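Local coordinates for protein ethyl acetate hydrolase (PDB 5EFZ) that hydrolyses ethyl acetate to ethanol and acetate, and so takes part in the bacterial breakdown of short-chain methyl ketones such as 2-butanone, at residues H22-L27 against T71-E76; V48-A53 against C92-N97; A61-T66 against A145-G150. All blocks are in the same frame, centred on the assembly; numbering follows the deposited sequence.

Interaction 1: H22-L27 against T71-E76; sequences HGPFEL and TSKAME
His22 and Lys73 bring the two backbones nearest each other, CA to CA 5.0 Å, where the end of one short helix meets the start of another. His22 closes helix 19-22, and Gly23 leaves the helical conformation. Thr71 is the N-cap of helix 72-79. Its OG1 accepts a capping bond from the backbone N of Lys73. The same OG1 shares a hydrogen bond with ND1 of His22 at 2.9 Å, so one hydroxyl joins both helices. The two side chains cross at about a right angle, and CG2 of Thr71 lies over one face of the imidazole, 3.9 Å from the ring centroid, a CH-pi contact. CB of Lys73 lies at the ring edge, and Tyr16 meets the ring edge-to-face. Lys73 begins with CG pointing opposite its own N (chi1 -163°) and bends at chi2 (56°). The chain then runs past the carbonyl of His22, CD to O 3.6 Å, and NZ reaches Gly23 O at 2.7 Å. NZ also forms a salt bridge with Glu76 OE1 at 3.0 Å, coming from above the carboxylate plane. With an alanine in place of Lys73, the carbonyl of Gly23 would be likely to lose this ammonium donor, and Glu76 its salt bridge within the helix. A water beside the lysine links the two segments. It donates to His22 O at 2.7 Å and bonds Ser72 OG at 2.6 Å. After the cis peptide before Pro24, the chain turns into strand 26-29, whose Glu26 pairs with Val48 at the edge of the main sheet. Helix 72-79 lies against strands 45-51 and 92-96 of the same sheet: Ser72 touches Ala49 and Val95, Met75 touches Val95, and Glu76 touches His51.

Interaction 2: V48-A53 against C92-N97; sequences VAVHGA and CIIVVN
Val48 to His51 pair with Ile93 to Val96 as antiparallel strands of the alpha/beta hydrolase sheet. Strand 45-51 is the reversed second strand of this fold, and 92-96 is the first of the parallel run. The axes of the two short strand segments come within 4.7 Å, their N-to-C directions 164° apart. Ala49 with Val95 and His51 with Ile93 are the hydrogen-bonded pairs. Their bonds are short and nearly straight, as in Val95 N to Ala49 O at 2.8 Å. The tight part is the buried end around Val48. Its CG1 points opposite the backbone N (chi1 -176°), which brings it to CG2 of Ile94 at 3.6 Å. These two side chains lie side by side and point the same way. Leu134 of helix 124-139 packs on Val48 and Val96 on this face. The other face carries Ala49, His51, Ile93 and Val95, with helix 72-79 against it. The loose side is toward Ala53. Val50 is exposed to solvent, though CG1 still rests on SG of Cys92 at 3.6 Å. His51 is partly open, and the edge of its ring faces Val95, CD2 to CG2 4.2 Å. Gly52, just past the strand, has phi 100°, where a side chain would be jammed against the carbonyl of His51. Just past the buried end, Asn97 ties the strand to its surroundings: ND2 donates to Ala47 O, while OD1 accepts from Ser72 N and Asn101 ND2.

Interaction 3: A61-T66 against A145-G150; sequences AILVPT and ALVVGG
Ala145 makes the first bond to the neighbouring strand, its N donating to Ala61 O at 2.8 Å over a bent 131° path. From Leu146 the two strands run parallel, as inner strands of the central sheet, the directions of these strand segments differing by 23°. Leu146 O accepts from Leu63 N at 3.0 Å. Its side chain meets Ile62, CD2 to CG2 4.0 Å, the two chains crossing at a slant. Val147 turns to the other face beside Leu63. There Trp160 of helix 152-163 packs on Leu63, and Thr157 of the same helix on Val147. Val148 N donates to Leu63 O at 3.1 Å, almost in line with the carbonyl. The first torsion of Val148 (chi1 53°) sets CG1 between N and the carbonyl carbon. From there CG1 touches both CG2 of Ile62, at 3.9 Å, and CG2 of Val64. The next bond of the pattern is missing, because Pro65 has no N-H. Its CD sits 3.2 Å from Val148 O instead. Gly149 follows, where a CB would come tight against Pro65 CD. At Gly150 a water fills in: it accepts from Gly150 N and donates to Pro65 O at 2.7 Å. Gly149 opens the GxSxG sequence of what is probably the nucleophile elbow, and Ser151, the inferred nucleophile, comes directly after Gly150. Direct backbone pairing thus stops at the proline and gives way to water just before Ser151, which is consistent with the chain leaving the sheet there for the elbow.

Interactions 2 and 3 are strand pairs of the central sheet. Interaction 1 sits at its edge, joining the chain before strand 26-29 to the start of helix 72-79. Interaction 2 is the middle one. Its centre is about 9 Å from those of interactions 1 and 3, while 1 and 3 are about 14 Å apart. Along the chain 22-27, 48-53 and 61-66 all come before 71-76, 92-97 and 145-150, so every pair of contacts crosses. Helix 72-79 touches both strand pairs: Ser72 N probably bonds Asn97 OD1, and Met75 CE packs on Val64 CG1. The crossing segments tie the N-terminal strands into the sheet that carries the inferred nucleophile Ser151 just after strand 146-150.

Interaction 1: H22-L27 against T71-E76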
loop_
_atom_site.group_PDB
_atom_site.type_symbol
_atom_site.label_atom_id
_atom_site.label_comp_id
_atom_site.label_asym_id
_atom_site.label_seq_id
_atom_site.Cartn_x
_atom_site.Cartn_y
_atom_site.Cartn_z
ATOM N N HIS A 22 30.588 -3.169 1.611
ATOM C CA HIS A 22 30.072 -2.475 0.425
ATOM C C HIS A 22 31.101 -2.119 -0.619
ATOM O O HIS A 22 30.764 -1.516 -1.637
ATOM C CB HIS A 22 29.361 -1.193 0.836
ATOM C CG HIS A 22 28.269 -1.418 1.821
ATOM N ND1 HIS A 22 26.998 -1.804 1.444
ATOM C CD2 HIS A 22 28.249 -1.326 3.173
ATOM C CE1 HIS A 22 26.249 -1.943 2.522
ATOM N NE2 HIS A 22 26.980 -1.654 3.584
ATOM N N GLY A 23 32.353 -2.475 -0.355
ATOM C CA GLY A 23 33.433 -2.065 -1.208
ATOM C C GLY A 23 33.702 -3.093 -2.287
ATOM O O GLY A 23 33.042 -4.132 -2.352
ATOM N N PRO A 24 34.715 -2.826 -3.118
ATOM C CA PRO A 24 35.568 -1.637 -2.994
ATOM C C PRO A 24 34.922 -0.333 -3.473
ATOM O O PRO A 24 34.094 -0.325 -4.390
ATOM C CB PRO A 24 36.786 -2.005 -3.857
ATOM C CG PRO A 24 36.273 -2.971 -4.826
ATOM C CD PRO A 24 35.284 -3.802 -4.062
ATOM N N PHE A 25 35.247 0.762 -2.789
ATOM C CA PHE A 25 34.852 2.096 -3.233
ATOM C C PHE A 25 35.931 3.070 -2.784
ATOM O O PHE A 25 36.680 2.781 -1.857
ATOM C CB PHE A 25 33.472 2.508 -2.694
ATOM C CG PHE A 25 33.386 2.574 -1.182
ATOM C CD1 PHE A 25 33.905 3.667 -0.485
ATOM C CD2 PHE A 25 32.772 1.555 -0.467
ATOM C CE1 PHE A 25 33.816 3.735 0.891
ATOM C CE2 PHE A 25 32.684 1.606 0.906
ATOM C CZ PHE A 25 33.211 2.700 1.597
ATOM N N GLU A 26 35.994 4.235 -3.418
ATOM C CA GLU A 26 36.952 5.260 -3.024
ATOM C C GLU A 26 36.206 6.449 -2.439
ATOM O O GLU A 26 35.121 6.791 -2.916
ATOM C CB GLU A 26 37.779 5.708 -4.219
ATOM C CG GLU A 26 39.267 5.630 -3.984
ATOM C CD GLU A 26 40.053 6.133 -5.177
ATOM O OE1 GLU A 26 39.515 6.053 -6.311
ATOM O OE2 GLU A 26 41.192 6.624 -4.973
ATOM N N LEU A 27 36.774 7.081 -1.418
ATOM C CA LEU A 27 36.160 8.299 -0.851
ATOM C C LEU A 27 36.793 9.493 -1.496
ATOM O O LEU A 27 38.004 9.716 -1.335
ATOM C CB LEU A 27 36.351 8.408 0.664
ATOM C CG LEU A 27 35.396 7.773 1.650
ATOM C CD1 LEU A 27 33.950 7.864 1.183
ATOM C CD2 LEU A 27 35.817 6.336 1.870
ATOM N N THR A 71 23.392 1.103 -1.465
ATOM C CA THR A 71 24.757 1.533 -1.685
ATOM C C THR A 71 25.196 1.102 -3.070
ATOM O O THR A 71 24.463 0.419 -3.803
ATOM C CB THR A 71 25.756 0.941 -0.663
ATOM O OG1 THR A 71 25.864 -0.476 -0.893
ATOM C CG2 THR A 71 25.321 1.228 0.824
ATOM N N SER A 72 26.398 1.514 -3.431
ATOM C CA SER A 72 26.945 1.148 -4.732
ATOM C C SER A 72 27.055 -0.382 -4.889
ATOM O O SER A 72 27.007 -0.893 -6.008
ATOM C CB SER A 72 28.326 1.811 -4.936
ATOM O OG SER A 72 29.125 1.720 -3.756
ATOM N N LYS A 73 27.214 -1.099 -3.775
ATOM C CA LYS A 73 27.380 -2.546 -3.819
ATOM C C LYS A 73 26.182 -3.209 -4.487
ATOM O O LYS A 73 26.346 -4.121 -5.313
ATOM C CB LYS A 73 27.551 -3.142 -2.421
ATOM C CG LYS A 73 28.133 -4.543 -2.453
ATOM C CD LYS A 73 29.451 -4.446 -3.212
ATOM C CE LYS A 73 30.192 -5.755 -3.320
ATOM N NZ LYS A 73 31.485 -5.531 -4.033
ATOM N N ALA A 74 24.986 -2.747 -4.126
ATOM C CA ALA A 74 23.764 -3.285 -4.724
ATOM C C ALA A 74 23.705 -3.060 -6.235
ATOM O O ALA A 74 23.307 -3.967 -6.954
ATOM C CB ALA A 74 22.519 -2.682 -4.076
ATOM N N MET A 75 24.057 -1.862 -6.711
ATOM C CA MET A 75 23.980 -1.594 -8.142
ATOM C C MET A 75 24.954 -2.501 -8.874
ATOM O O MET A 75 24.668 -3.006 -9.974
ATOM C CB MET A 75 24.281 -0.124 -8.462
ATOM C CG MET A 75 23.426 0.866 -7.661
ATOM S SD MET A 75 21.661 0.436 -7.833
ATOM C CE MET A 75 21.419 0.746 -9.581
ATOM N N GLU A 76 26.110 -2.710 -8.259
ATOM C CA GLU A 76 27.115 -3.572 -8.848
ATOM C C GLU A 76 26.655 -5.026 -8.949
ATOM O O GLU A 76 26.759 -5.644 -10.008
ATOM C CB GLU A 76 28.405 -3.508 -8.033
ATOM C CG GLU A 76 29.459 -4.433 -8.552
ATOM C CD GLU A 76 30.624 -4.572 -7.606
ATOM O OE1 GLU A 76 30.540 -4.063 -6.466
ATOM O OE2 GLU A 76 31.625 -5.189 -8.008
HETATM O O HOH W 1 30.760 -0.239 -3.985
#

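Interaction 2: V48-A53 against C92-N97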
loop_
_atom_site.group_PDB
_atom_site.type_symbol
_atom_site.label_atom_id
_atom_site.label_comp_id
_atom_site.label_asym_id
_atom_site.label_seq_id
_atom_site.Cartn_x
_atom_site.Cartn_y
_atom_site.Cartn_z
ATOM N N VAL A 48 32.575 6.396 -4.131
ATOM C CA VAL A 48 32.460 6.145 -5.566
ATOM C C VAL A 48 33.065 4.788 -5.919
ATOM O O VAL A 48 34.185 4.464 -5.517
ATOM C CB VAL A 48 33.197 7.239 -6.408
ATOM C CG1 VAL A 48 32.981 7.000 -7.916
ATOM C CG2 VAL A 48 32.762 8.648 -6.010
ATOM N N ALA A 49 32.352 4.008 -6.717
ATOM C CA ALA A 49 32.895 2.738 -7.199
ATOM C C ALA A 49 32.949 2.853 -8.708
ATOM O O ALA A 49 31.990 3.296 -9.312
ATOM C CB ALA A 49 32.009 1.541 -6.749
ATOM N N VAL A 50 34.093 2.528 -9.298
ATOM C CA VAL A 50 34.249 2.626 -10.742
ATOM C C VAL A 50 34.440 1.250 -11.324
ATOM O O VAL A 50 35.289 0.503 -10.849
ATOM C CB VAL A 50 35.456 3.513 -11.103
ATOM C CG1 VAL A 50 35.626 3.628 -12.636
ATOM C CG2 VAL A 50 35.304 4.886 -10.395
ATOM N N HIS A 51 33.675 0.918 -12.364
ATOM C CA HIS A 51 33.835 -0.360 -13.034
ATOM C C HIS A 51 34.062 -0.132 -14.499
ATOM O O HIS A 51 33.170 0.365 -15.168
ATOM C CB HIS A 51 32.598 -1.230 -12.831
ATOM C CG HIS A 51 32.251 -1.438 -11.393
ATOM N ND1 HIS A 51 32.937 -2.319 -10.589
ATOM C CD2 HIS A 51 31.320 -0.846 -10.608
ATOM C CE1 HIS A 51 32.431 -2.273 -9.366
ATOM N NE2 HIS A 51 31.443 -1.397 -9.357
ATOM N N GLY A 52 35.242 -0.510 -14.985
ATOM C CA GLY A 52 35.602 -0.310 -16.382
ATOM C C GLY A 52 36.483 0.917 -16.565
ATOM O O GLY A 52 36.576 1.801 -15.695
ATOM N N ALA A 53 37.119 0.974 -17.717
ATOM C CA ALA A 53 38.044 2.042 -18.044
ATOM C C ALA A 53 37.388 3.069 -18.965
ATOM O O ALA A 53 36.607 2.707 -19.847
ATOM C CB ALA A 53 39.297 1.463 -18.700
ATOM N N CYS A 92 32.801 2.876 -18.857
ATOM C CA CYS A 92 33.242 3.222 -17.521
ATOM C C CYS A 92 32.016 3.542 -16.671
ATOM O O CYS A 92 31.401 4.617 -16.798
ATOM C CB CYS A 92 34.205 4.411 -17.562
ATOM S SG CYS A 92 34.830 4.864 -15.917
ATOM N N ILE A 93 31.670 2.617 -15.796
ATOM C CA ILE A 93 30.448 2.728 -15.021
ATOM C C ILE A 93 30.773 3.245 -13.629
ATOM O O ILE A 93 31.511 2.614 -12.858
ATOM C CB ILE A 93 29.724 1.370 -14.964
ATOM C CG1 ILE A 93 29.473 0.862 -16.402
ATOM C CG2 ILE A 93 28.417 1.501 -14.218
ATOM C CD1 ILE A 93 29.505 -0.633 -16.522
ATOM N N ILE A 94 30.242 4.419 -13.328
ATOM C CA ILE A 94 30.657 5.154 -12.140
ATOM C C ILE A 94 29.461 5.195 -11.224
ATOM O O ILE A 94 28.482 5.851 -11.556
ATOM C CB ILE A 94 31.131 6.571 -12.503
ATOM C CG1 ILE A 94 32.290 6.472 -13.518
ATOM C CG2 ILE A 94 31.509 7.370 -11.233
ATOM C CD1 ILE A 94 32.779 7.811 -14.060
ATOM N N VAL A 95 29.557 4.507 -10.084
ATOM C CA VAL A 95 28.422 4.371 -9.185
ATOM C C VAL A 95 28.665 5.274 -7.969
ATOM O O VAL A 95 29.652 5.094 -7.249
ATOM C CB VAL A 95 28.234 2.927 -8.729
ATOM C CG1 VAL A 95 26.901 2.810 -7.930
ATOM C CG2 VAL A 95 28.268 1.988 -9.964
ATOM N N VAL A 96 27.794 6.257 -7.774
ATOM C CA VAL A 96 28.043 7.277 -6.761
ATOM C C VAL A 96 27.004 7.167 -5.664
ATOM O O VAL A 96 25.798 7.269 -5.916
ATOM C CB VAL A 96 28.039 8.683 -7.370
ATOM C CG1 VAL A 96 28.351 9.763 -6.277
ATOM C CG2 VAL A 96 29.038 8.759 -8.575
ATOM N N ASN A 97 27.486 6.967 -4.448
ATOM C CA ASN A 97 26.608 6.833 -3.279
ATOM C C ASN A 97 25.968 8.155 -2.856
ATOM O O ASN A 97 26.646 9.192 -2.756
ATOM C CB ASN A 97 27.405 6.242 -2.114
ATOM C CG ASN A 97 27.743 4.771 -2.338
ATOM O OD1 ASN A 97 26.937 3.893 -2.009
ATOM N ND2 ASN A 97 28.954 4.495 -2.869
#

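Interaction 3: A61-T66 against A145-G150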
loop_
_atom_site.group_PDB
_atom_site.type_symbol
_atom_site.label_atom_id
_atom_site.label_comp_id
_atom_site.label_asym_id
_atom_site.label_seq_id
_atom_site.Cartn_x
_atom_site.Cartn_y
_atom_site.Cartn_z
ATOM N N ALA A 61 31.326 6.997 -20.412
ATOM C CA ALA A 61 30.995 7.052 -18.985
ATOM C C ALA A 61 29.497 6.891 -18.752
ATOM O O ALA A 61 28.681 7.579 -19.376
ATOM C CB ALA A 61 31.479 8.370 -18.397
ATOM N N ILE A 62 29.139 5.991 -17.837
ATOM C CA ILE A 62 27.741 5.811 -17.414
ATOM C C ILE A 62 27.673 6.106 -15.912
ATOM O O ILE A 62 28.451 5.557 -15.140
ATOM C CB ILE A 62 27.225 4.383 -17.682
ATOM C CG1 ILE A 62 27.257 4.066 -19.184
ATOM C CG2 ILE A 62 25.765 4.191 -17.075
ATOM C CD1 ILE A 62 26.852 2.640 -19.519
ATOM N N LEU A 63 26.763 6.985 -15.513
ATOM C CA LEU A 63 26.648 7.336 -14.084
ATOM C C LEU A 63 25.476 6.580 -13.505
ATOM O O LEU A 63 24.410 6.579 -14.094
ATOM C CB LEU A 63 26.437 8.823 -13.891
ATOM C CG LEU A 63 26.139 9.276 -12.448
ATOM C CD1 LEU A 63 27.408 9.219 -11.641
ATOM C CD2 LEU A 63 25.630 10.705 -12.496
ATOM N N VAL A 64 25.692 5.934 -12.355
ATOM C CA VAL A 64 24.655 5.156 -11.692
ATOM C C VAL A 64 24.503 5.687 -10.260
ATOM O O VAL A 64 25.338 5.389 -9.402
ATOM C CB VAL A 64 25.013 3.664 -11.662
ATOM C CG1 VAL A 64 23.856 2.859 -11.053
ATOM C CG2 VAL A 64 25.285 3.154 -13.122
ATOM N N PRO A 65 23.465 6.507 -10.007
ATOM C CA PRO A 65 23.165 6.930 -8.621
ATOM C C PRO A 65 22.558 5.790 -7.828
ATOM O O PRO A 65 22.120 4.810 -8.408
ATOM C CB PRO A 65 22.121 8.058 -8.786
ATOM C CG PRO A 65 22.185 8.442 -10.275
ATOM C CD PRO A 65 22.540 7.129 -10.975
ATOM N N THR A 66 22.555 5.894 -6.503
ATOM C CA THR A 66 22.034 4.796 -5.676
ATOM C C THR A 66 20.658 5.174 -5.127
ATOM O O THR A 66 20.247 6.359 -5.158
ATOM C CB THR A 66 23.012 4.463 -4.509
ATOM O OG1 THR A 66 23.132 5.612 -3.674
ATOM C CG2 THR A 66 24.455 4.123 -5.055
ATOM N N ALA A 145 27.455 9.152 -21.405
ATOM C CA ALA A 145 26.775 8.286 -22.375
ATOM C C ALA A 145 25.387 7.898 -21.889
ATOM O O ALA A 145 24.495 7.701 -22.704
ATOM C CB ALA A 145 27.598 7.027 -22.673
ATOM N N LEU A 146 25.204 7.783 -20.566
ATOM C CA LEU A 146 23.932 7.344 -19.976
ATOM C C LEU A 146 23.948 7.706 -18.504
ATOM O O LEU A 146 24.996 7.579 -17.866
ATOM C CB LEU A 146 23.737 5.820 -20.137
ATOM C CG LEU A 146 22.555 5.197 -19.377
ATOM C CD1 LEU A 146 21.237 5.726 -20.025
ATOM C CD2 LEU A 146 22.617 3.670 -19.508
ATOM N N VAL A 147 22.826 8.237 -18.009
ATOM C CA VAL A 147 22.539 8.279 -16.588
ATOM C C VAL A 147 21.392 7.288 -16.347
ATOM O O VAL A 147 20.376 7.334 -17.031
ATOM C CB VAL A 147 22.154 9.670 -16.117
ATOM C CG1 VAL A 147 21.887 9.638 -14.607
ATOM C CG2 VAL A 147 23.315 10.678 -16.415
ATOM N N VAL A 148 21.576 6.358 -15.422
ATOM C CA VAL A 148 20.534 5.361 -15.161
ATOM C C VAL A 148 20.441 5.072 -13.669
ATOM O O VAL A 148 21.458 4.875 -12.992
ATOM C CB VAL A 148 20.792 4.029 -15.959
ATOM C CG1 VAL A 148 22.228 3.469 -15.701
ATOM C CG2 VAL A 148 19.677 2.957 -15.666
ATOM N N GLY A 149 19.211 5.034 -13.151
ATOM C CA GLY A 149 19.026 4.670 -11.754
ATOM C C GLY A 149 17.591 4.276 -11.512
ATOM O O GLY A 149 16.726 4.542 -12.351
ATOM N N GLY A 150 17.344 3.633 -10.374
ATOM C CA GLY A 150 16.001 3.204 -10.029
ATOM C C GLY A 150 15.535 3.912 -8.775
ATOM O O GLY A 150 16.330 4.165 -7.868
HETATM O O HOH W 2 19.782 3.399 -8.450
#